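Local coordinates for protein type I modular polyketide synthase (Streptomyces albus subsp. albus, PDB 6IYR) that probably transfers an acyl extender unit, likely methylmalonyl, from coenzyme A to the acyl carrier protein in module 8 of salinomycin assembly, at residues A248-G256 with Q326-V334; Q192-A203 with Q221-V229. All coordinates share one frame; numbering follows the deposited sequence.

Interaction 1: residues A248-G256 with Q326-V334; sequences ALLALAGKG and QVEHIRAEV
The imidazole of His329 presents its edge to Leu252: methyl CD2 lies near the ring plane, 3.9 Å from His329 CD2, while Ala251 CB approaches the same ring obliquely. The second flat group, the amide of Gln326, has Lys255 O slightly tilted from its plane. The contact sits at the base of the ferredoxin-like subdomain of the acyltransferase fold, where the chain enters from helix 235-248 through a type II turn (Leu252 to Lys255) and returns to helix 331-337. Gln326 NE2 donates to Lys255 O at 3.1 Å, with an N-H...O angle of 151°. The nitrogen stands above the carbonyl plane, 45° out of it, and so is not aimed at a lone pair. Water extends this grip: one molecule donates to both Gln326 OE1 and Leu252 O, so both ends of the amide are tied to the turn. Between amide and imidazole, Leu252 inserts its two methyls over the backbone of Gln326, CD2 lying 3.7 Å from Gln326 O, with CD1 leaning toward Val327 CG2. Ile330, at the N-cap position of helix 331-337, comes next along the contact. Its CG1 stands between backbone N and carbonyl carbon (chi1 55°), which carries CD1 toward Ala248 CB and Leu249 CD2 and leaves CG2 against Ala251 CB. Val327 also packs on Tyr370 and Leu373 of helix 366-374. At the far end Glu333, its chain extended, lays its carboxylate alongside Ala248, OE1 3.5 Å from Ala248 CB, while a water donates to both Glu333 OE2 and Ala248 O.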
loop_
_atom_site.group_PDB
_atom_site.type_symbol
_atom_site.label_atom_id
_atom_site.label_comp_id
_atom_site.label_asym_id
_atom_site.label_seq_id
_atom_site.Cartn_x
_atom_site.Cartn_y
_atom_site.Cartn_z
ATOM N N ALA A 248 12.445 -9.228 18.092
ATOM C CA ALA A 248 13.876 -9.558 17.990
ATOM C C ALA A 248 14.639 -8.309 17.580
ATOM O O ALA A 248 15.716 -8.008 18.123
ATOM C CB ALA A 248 14.091 -10.673 16.981
ATOM N N LEU A 249 14.030 -7.533 16.685
ATOM C CA LEU A 249 14.577 -6.261 16.234
ATOM C C LEU A 249 14.836 -5.209 17.303
ATOM O O LEU A 249 15.533 -4.230 17.065
ATOM C CB LEU A 249 13.642 -5.609 15.207
ATOM C CG LEU A 249 13.929 -5.929 13.743
ATOM C CD1 LEU A 249 12.939 -5.233 12.822
ATOM C CD2 LEU A 249 15.356 -5.592 13.338
ATOM N N LEU A 250 14.161 -5.331 18.425
ATOM C CA LEU A 250 14.451 -4.494 19.563
ATOM C C LEU A 250 15.943 -4.433 19.854
ATOM O O LEU A 250 16.446 -3.403 20.314
ATOM C CB LEU A 250 13.748 -5.053 20.774
ATOM C CG LEU A 250 12.413 -4.506 21.256
ATOM C CD1 LEU A 250 11.859 -3.367 20.466
ATOM C CD2 LEU A 250 11.395 -5.573 21.580
ATOM N N ALA A 251 16.665 -5.504 19.553
ATOM C CA ALA A 251 18.083 -5.564 19.909
ATOM C C ALA A 251 18.893 -4.736 18.957
ATOM O O ALA A 251 20.082 -4.582 19.166
ATOM C CB ALA A 251 18.575 -7.006 19.865
ATOM N N LEU A 252 18.305 -4.325 17.836
ATOM C CA LEU A 252 19.028 -3.488 16.877
ATOM C C LEU A 252 18.696 -2.014 16.948
ATOM O O LEU A 252 19.378 -1.181 16.317
ATOM C CB LEU A 252 18.823 -3.965 15.441
ATOM C CG LEU A 252 19.339 -5.351 15.075
ATOM C CD1 LEU A 252 19.445 -5.419 13.561
ATOM C CD2 LEU A 252 20.651 -5.681 15.736
ATOM N N ALA A 253 17.662 -1.674 17.701
ATOM C CA ALA A 253 17.135 -0.300 17.705
ATOM C C ALA A 253 18.136 0.633 18.345
ATOM O O ALA A 253 18.723 0.291 19.356
ATOM C CB ALA A 253 15.819 -0.225 18.468
ATOM N N GLY A 254 18.420 1.740 17.674
ATOM C CA GLY A 254 19.381 2.690 18.158
ATOM C C GLY A 254 20.802 2.381 17.716
ATOM O O GLY A 254 21.704 3.094 18.106
ATOM N N LYS A 255 21.021 1.333 16.920
ATOM C CA LYS A 255 22.372 0.959 16.540
ATOM C C LYS A 255 22.653 1.199 15.084
ATOM O O LYS A 255 23.717 0.859 14.599
ATOM C CB LYS A 255 22.665 -0.502 16.877
ATOM C CG LYS A 255 22.729 -0.771 18.368
ATOM C CD LYS A 255 22.940 -2.255 18.673
ATOM C CE LYS A 255 22.465 -2.574 20.088
ATOM N NZ LYS A 255 23.407 -3.430 20.854
ATOM N N GLY A 256 21.709 1.800 14.379
ATOM C CA GLY A 256 21.866 1.970 12.953
ATOM C C GLY A 256 20.818 2.860 12.371
ATOM O O GLY A 256 20.056 3.434 13.093
ATOM N N GLN A 326 24.077 -6.257 10.414
ATOM C CA GLN A 326 23.737 -6.190 11.826
ATOM C C GLN A 326 22.734 -7.287 12.201
ATOM O O GLN A 326 22.617 -7.675 13.362
ATOM C CB GLN A 326 23.190 -4.820 12.225
ATOM C CG GLN A 326 24.254 -3.751 12.310
ATOM C CD GLN A 326 23.768 -2.458 12.940
ATOM O OE1 GLN A 326 22.908 -2.455 13.837
ATOM N NE2 GLN A 326 24.352 -1.342 12.494
ATOM N N VAL A 327 21.911 -7.672 11.228
ATOM C CA VAL A 327 20.825 -8.625 11.457
ATOM C C VAL A 327 21.362 -10.013 11.888
ATOM O O VAL A 327 20.646 -10.827 12.488
ATOM C CB VAL A 327 19.989 -8.728 10.133
ATOM C CG1 VAL A 327 18.984 -9.841 10.197
ATOM C CG2 VAL A 327 19.262 -7.401 9.897
ATOM N N GLU A 328 22.631 -10.284 11.602
ATOM C CA GLU A 328 23.225 -11.603 11.976
ATOM C C GLU A 328 23.131 -11.818 13.452
ATOM O O GLU A 328 22.921 -12.922 13.913
ATOM C CB GLU A 328 24.693 -11.707 11.521
ATOM C CG GLU A 328 24.780 -11.957 10.015
ATOM C CD GLU A 328 26.105 -11.554 9.352
ATOM O OE1 GLU A 328 27.043 -11.078 10.037
ATOM O OE2 GLU A 328 26.199 -11.705 8.110
ATOM N N HIS A 329 23.164 -10.729 14.196
ATOM C CA HIS A 329 23.093 -10.790 15.648
ATOM C C HIS A 329 21.762 -11.371 16.171
ATOM O O HIS A 329 21.705 -11.887 17.267
ATOM C CB HIS A 329 23.341 -9.367 16.164
ATOM C CG HIS A 329 23.004 -9.149 17.600
ATOM N ND1 HIS A 329 23.797 -9.628 18.626
ATOM C CD2 HIS A 329 22.145 -8.270 18.173
ATOM C CE1 HIS A 329 23.336 -9.177 19.783
ATOM N NE2 HIS A 329 22.336 -8.344 19.532
ATOM N N ILE A 330 20.676 -11.284 15.415
ATOM C CA ILE A 330 19.422 -11.861 15.905
ATOM C C ILE A 330 18.969 -13.078 15.077
ATOM O O ILE A 330 17.830 -13.569 15.194
ATOM C CB ILE A 330 18.285 -10.817 15.926
ATOM C CG1 ILE A 330 18.136 -10.186 14.515
ATOM C CG2 ILE A 330 18.582 -9.783 16.986
ATOM C CD1 ILE A 330 16.861 -9.370 14.303
ATOM N N ARG A 331 19.848 -13.564 14.228
ATOM C CA ARG A 331 19.483 -14.698 13.384
ATOM C C ARG A 331 18.956 -15.880 14.181
ATOM O O ARG A 331 17.913 -16.464 13.836
ATOM C CB ARG A 331 20.673 -15.122 12.561
ATOM C CG ARG A 331 20.399 -16.326 11.690
ATOM C CD ARG A 331 21.703 -16.908 11.182
ATOM N NE ARG A 331 21.526 -17.354 9.808
ATOM C CZ ARG A 331 21.253 -18.598 9.419
ATOM N NH1 ARG A 331 21.019 -18.842 8.129
ATOM N NH2 ARG A 331 21.242 -19.604 10.291
ATOM N N ALA A 332 19.708 -16.324 15.178
ATOM C CA ALA A 332 19.311 -17.560 15.868
ATOM C C ALA A 332 17.970 -17.353 16.570
ATOM O O ALA A 332 17.121 -18.227 16.578
ATOM C CB ALA A 332 20.374 -18.005 16.854
ATOM N N GLU A 333 17.783 -16.180 17.161
ATOM C CA GLU A 333 16.536 -15.861 17.802
ATOM C C GLU A 333 15.376 -15.910 16.806
ATOM O O GLU A 333 14.325 -16.480 17.102
ATOM C CB GLU A 333 16.623 -14.480 18.503
ATOM C CG GLU A 333 15.334 -14.125 19.226
ATOM C CD GLU A 333 15.304 -12.713 19.810
ATOM O OE1 GLU A 333 14.196 -12.242 20.158
ATOM O OE2 GLU A 333 16.356 -12.054 19.864
ATOM N N VAL A 334 15.548 -15.325 15.629
ATOM C CA VAL A 334 14.460 -15.289 14.639
ATOM C C VAL A 334 14.117 -16.704 14.168
ATOM O O VAL A 334 12.950 -17.151 14.219
ATOM C CB VAL A 334 14.819 -14.402 13.411
ATOM C CG1 VAL A 334 13.815 -14.598 12.279
ATOM C CG2 VAL A 334 14.848 -12.943 13.827
HETATM O O HOH W 1 16.458 -9.565 20.325
HETATM O O HOH W 2 20.518 -1.259 13.908
#

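Interaction 2: residues Q192-A203 with Q221-V229; sequences QPALWAVMVSLA and QGEIAAAAV. With PO4 (phosphate ion), chain B.
Helices 192-203 and 222-229 run in roughly the same direction, their axes 38° apart and 9.0 Å at closest approach, and the backbones come nearest where Val200 CA lies 5.5 Å from Ala225 CA. Ala225 and Ala228 present only methyl groups here, consistent with the close approach of the backbones. Trp196, with CG anti to the backbone N (chi1 172°), swings its five-membered ring edge against the backbone of Ile224 and Ala225. Ile224 C and Ala225 N lie in the indole plane, and NE1 makes a weak hydrogen bond to Ile224 O at 3.4 Å. One indole face carries Val200 CG2 from the next turn of its own helix, 3.6 Å above the plane and offset toward the rim. That same methyl reaches Ala225 CB at 3.8 Å and also leans on Ala228, so Val200 wedges between indole and partner helix. On the other flank of Ala225, Met199 bends at chi3 to bring its CE against Ala225 CB; farther along, Val229 CG2 meets Ala203 CB at 3.8 Å. At the N-terminal end the side chains of Gln192 and Gln221 cross at about a right angle, and a water links Gln192 O to Gln221 NE2. Gln221 N donates to phosphate O3 at 3.0 Å, tentatively an oxyanion hole just after the presumed nucleophile of the GxSxG elbow, which includes Gly222. Gln221 OE1 sits too close to the phosphate for an ordinary contact, so the placing of that amide or of the ion is doubtful. Tyr320, Ser322, His323 and Arg245 also bind this ion, probably from the crystallisation liquor. Helix 235-248 covers Trp196 and Ala228, helices 151-164 and 172-177 pack on the outer side of 192-203, and strand 215-218 of the parallel sheet leads into the elbow.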
loop_
_atom_site.group_PDB
_atom_site.type_symbol
_atom_site.label_atom_id
_atom_site.label_comp_id
_atom_site.label_asym_id
_atom_site.label_seq_id
_atom_site.Cartn_x
_atom_site.Cartn_y
_atom_site.Cartn_z
ATOM N N GLN A 192 5.467 -2.257 14.001
ATOM C CA GLN A 192 5.480 -3.194 12.884
ATOM C C GLN A 192 4.196 -4.056 12.814
ATOM O O GLN A 192 3.577 -4.179 11.760
ATOM C CB GLN A 192 6.765 -4.064 12.857
ATOM C CG GLN A 192 7.992 -3.220 12.544
ATOM C CD GLN A 192 9.257 -3.984 12.150
ATOM O OE1 GLN A 192 10.300 -3.384 11.915
ATOM N NE2 GLN A 192 9.173 -5.279 12.072
ATOM N N PRO A 193 3.761 -4.612 13.943
ATOM C CA PRO A 193 2.550 -5.423 13.907
ATOM C C PRO A 193 1.266 -4.595 13.689
ATOM O O PRO A 193 0.291 -5.116 13.140
ATOM C CB PRO A 193 2.511 -6.066 15.278
ATOM C CG PRO A 193 3.912 -5.984 15.781
ATOM C CD PRO A 193 4.492 -4.752 15.198
ATOM N N ALA A 194 1.245 -3.365 14.203
ATOM C CA ALA A 194 0.117 -2.451 13.986
ATOM C C ALA A 194 -0.023 -2.171 12.481
ATOM O O ALA A 194 -1.113 -2.270 11.873
ATOM C CB ALA A 194 0.380 -1.176 14.765
ATOM N N LEU A 195 1.105 -1.916 11.841
ATOM C CA LEU A 195 1.084 -1.684 10.405
ATOM C C LEU A 195 0.685 -2.948 9.645
ATOM O O LEU A 195 -0.003 -2.884 8.660
ATOM C CB LEU A 195 2.419 -1.191 9.884
ATOM C CG LEU A 195 2.705 0.311 10.071
ATOM C CD1 LEU A 195 4.144 0.648 9.629
ATOM C CD2 LEU A 195 1.685 1.109 9.265
ATOM N N TRP A 196 1.218 -4.081 10.059
ATOM C CA TRP A 196 0.829 -5.353 9.496
ATOM C C TRP A 196 -0.719 -5.469 9.462
ATOM O O TRP A 196 -1.291 -5.820 8.431
ATOM C CB TRP A 196 1.438 -6.493 10.333
ATOM C CG TRP A 196 0.911 -7.840 9.915
ATOM C CD1 TRP A 196 1.254 -8.531 8.814
ATOM C CD2 TRP A 196 -0.080 -8.589 10.573
ATOM N NE1 TRP A 196 0.554 -9.691 8.751
ATOM C CE2 TRP A 196 -0.302 -9.742 9.811
ATOM C CE3 TRP A 196 -0.880 -8.361 11.689
ATOM C CZ2 TRP A 196 -1.249 -10.691 10.156
ATOM C CZ3 TRP A 196 -1.769 -9.335 12.062
ATOM C CH2 TRP A 196 -1.987 -10.456 11.273
ATOM N N ALA A 197 -1.345 -5.258 10.605
ATOM C CA ALA A 197 -2.773 -5.440 10.768
ATOM C C ALA A 197 -3.576 -4.470 9.929
ATOM O O ALA A 197 -4.555 -4.867 9.278
ATOM C CB ALA A 197 -3.147 -5.276 12.229
ATOM N N VAL A 198 -3.076 -3.246 9.816
ATOM C CA VAL A 198 -3.703 -2.250 8.947
ATOM C C VAL A 198 -3.638 -2.667 7.500
ATOM O O VAL A 198 -4.645 -2.636 6.801
ATOM C CB VAL A 198 -3.088 -0.853 9.133
ATOM C CG1 VAL A 198 -3.541 0.132 8.051
ATOM C CG2 VAL A 198 -3.401 -0.337 10.515
ATOM N N MET A 199 -2.469 -3.072 7.040
ATOM C CA MET A 199 -2.321 -3.449 5.642
ATOM C C MET A 199 -3.134 -4.705 5.275
ATOM O O MET A 199 -3.784 -4.769 4.197
ATOM C CB MET A 199 -0.858 -3.644 5.294
ATOM C CG MET A 199 0.016 -2.387 5.395
ATOM S SD MET A 199 1.662 -2.688 4.691
ATOM C CE MET A 199 2.330 -3.648 6.050
ATOM N N VAL A 200 -3.121 -5.698 6.153
ATOM C CA VAL A 200 -3.942 -6.889 5.921
ATOM C C VAL A 200 -5.422 -6.474 5.831
ATOM O O VAL A 200 -6.153 -6.944 4.990
ATOM C CB VAL A 200 -3.715 -7.921 7.020
ATOM C CG1 VAL A 200 -4.727 -9.071 6.912
ATOM C CG2 VAL A 200 -2.285 -8.453 6.897
ATOM N N SER A 201 -5.816 -5.499 6.623
ATOM C CA SER A 201 -7.214 -5.163 6.717
ATOM C C SER A 201 -7.656 -4.241 5.614
ATOM O O SER A 201 -8.722 -4.449 5.072
ATOM C CB SER A 201 -7.559 -4.651 8.089
ATOM O OG SER A 201 -7.386 -5.714 9.035
ATOM N N LEU A 202 -6.774 -3.350 5.154
ATOM C CA LEU A 202 -7.075 -2.520 4.005
ATOM C C LEU A 202 -7.218 -3.368 2.749
ATOM O O LEU A 202 -8.012 -3.056 1.852
ATOM C CB LEU A 202 -5.977 -1.478 3.796
ATOM C CG LEU A 202 -5.875 -0.378 4.872
ATOM C CD1 LEU A 202 -4.759 0.563 4.486
ATOM C CD2 LEU A 202 -7.173 0.423 4.986
ATOM N N ALA A 203 -6.401 -4.414 2.631
ATOM C CA ALA A 203 -6.414 -5.236 1.422
ATOM C C ALA A 203 -7.770 -5.942 1.248
ATOM O O ALA A 203 -8.228 -6.181 0.138
ATOM C CB ALA A 203 -5.285 -6.252 1.456
ATOM N N GLN A 221 9.160 -6.128 5.812
ATOM C CA GLN A 221 8.070 -6.567 6.687
ATOM C C GLN A 221 6.760 -6.652 5.926
ATOM O O GLN A 221 5.856 -7.371 6.329
ATOM C CB GLN A 221 7.896 -5.596 7.869
ATOM C CG GLN A 221 7.689 -4.138 7.434
ATOM C CD GLN A 221 7.877 -3.110 8.554
ATOM O OE1 GLN A 221 8.985 -2.566 8.753
ATOM N NE2 GLN A 221 6.752 -2.715 9.180
ATOM N N GLY A 222 6.656 -5.901 4.835
ATOM C CA GLY A 222 5.440 -5.884 4.079
ATOM C C GLY A 222 5.106 -7.255 3.527
ATOM O O GLY A 222 3.946 -7.557 3.314
ATOM N N GLU A 223 6.120 -8.087 3.330
ATOM C CA GLU A 223 5.920 -9.444 2.795
ATOM C C GLU A 223 5.101 -10.291 3.722
ATOM O O GLU A 223 4.371 -11.173 3.263
ATOM C CB GLU A 223 7.242 -10.145 2.466
ATOM C CG GLU A 223 7.871 -9.713 1.181
ATOM C CD GLU A 223 8.766 -10.767 0.574
ATOM O OE1 GLU A 223 9.400 -11.517 1.339
ATOM O OE2 GLU A 223 8.888 -10.778 -0.670
ATOM N N ILE A 224 5.122 -9.939 5.012
ATOM C CA ILE A 224 4.375 -10.653 6.037
ATOM C C ILE A 224 2.873 -10.418 5.869
ATOM O O ILE A 224 2.064 -11.304 6.144
ATOM C CB ILE A 224 4.822 -10.284 7.473
ATOM C CG1 ILE A 224 6.342 -10.446 7.639
ATOM C CG2 ILE A 224 4.178 -11.165 8.505
ATOM C CD1 ILE A 224 6.854 -9.923 8.960
ATOM N N ALA A 225 2.508 -9.183 5.531
ATOM C CA ALA A 225 1.123 -8.859 5.262
ATOM C C ALA A 225 0.698 -9.507 3.950
ATOM O O ALA A 225 -0.389 -10.076 3.867
ATOM C CB ALA A 225 0.930 -7.349 5.189
ATOM N N ALA A 226 1.578 -9.423 2.958
ATOM C CA ALA A 226 1.360 -10.002 1.650
ATOM C C ALA A 226 1.135 -11.518 1.734
ATOM O O ALA A 226 0.284 -12.069 1.019
ATOM C CB ALA A 226 2.519 -9.686 0.745
ATOM N N ALA A 227 1.810 -12.163 2.679
ATOM C CA ALA A 227 1.724 -13.611 2.801
ATOM C C ALA A 227 0.393 -13.987 3.401
ATOM O O ALA A 227 -0.198 -15.016 3.070
ATOM C CB ALA A 227 2.859 -14.135 3.667
ATOM N N ALA A 228 -0.066 -13.166 4.319
ATOM C CA ALA A 228 -1.345 -13.387 4.924
ATOM C C ALA A 228 -2.482 -13.160 3.942
ATOM O O ALA A 228 -3.485 -13.885 3.953
ATOM C CB ALA A 228 -1.513 -12.509 6.125
ATOM N N VAL A 229 -2.351 -12.157 3.099
ATOM C CA VAL A 229 -3.409 -11.857 2.152
ATOM C C VAL A 229 -3.410 -12.943 1.076
ATOM O O VAL A 229 -4.444 -13.310 0.566
ATOM C CB VAL A 229 -3.236 -10.436 1.549
ATOM C CG1 VAL A 229 -4.127 -10.223 0.327
ATOM C CG2 VAL A 229 -3.495 -9.353 2.613
HETATM P P PO4 B . 11.810 -3.314 7.954
HETATM O O1 PO4 B . 11.294 -1.889 8.018
HETATM O O2 PO4 B . 12.330 -3.992 9.234
HETATM O O3 PO4 B . 10.596 -4.085 7.462
HETATM O O4 PO4 B . 12.994 -3.257 7.026
HETATM O O HOH W 3 4.620 -4.201 9.273
#

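In the fold
Along the chain, interaction 2 comes first: helix 188-208 is followed by strand 215-218 of the parallel sheet, and the contact closes this short loop as helix 222-230 begins. Helix 235-248 then leads to interaction 1, which opens only after interaction 2 has closed, so the two are in series, neither nested nor crossed. Interaction 1 spans a longer excursion, holding together the entry to and exit from the ferredoxin-like subdomain with strands 257-261, 279-286, 289-294 and 313-316. The centres of interactions 1 and 2 are about 21 Å apart, yet Leu249 packs on the end of Gln192 beside the phosphate, joining the subdomain base and helices 188-208 and 222-230 at the probable active site.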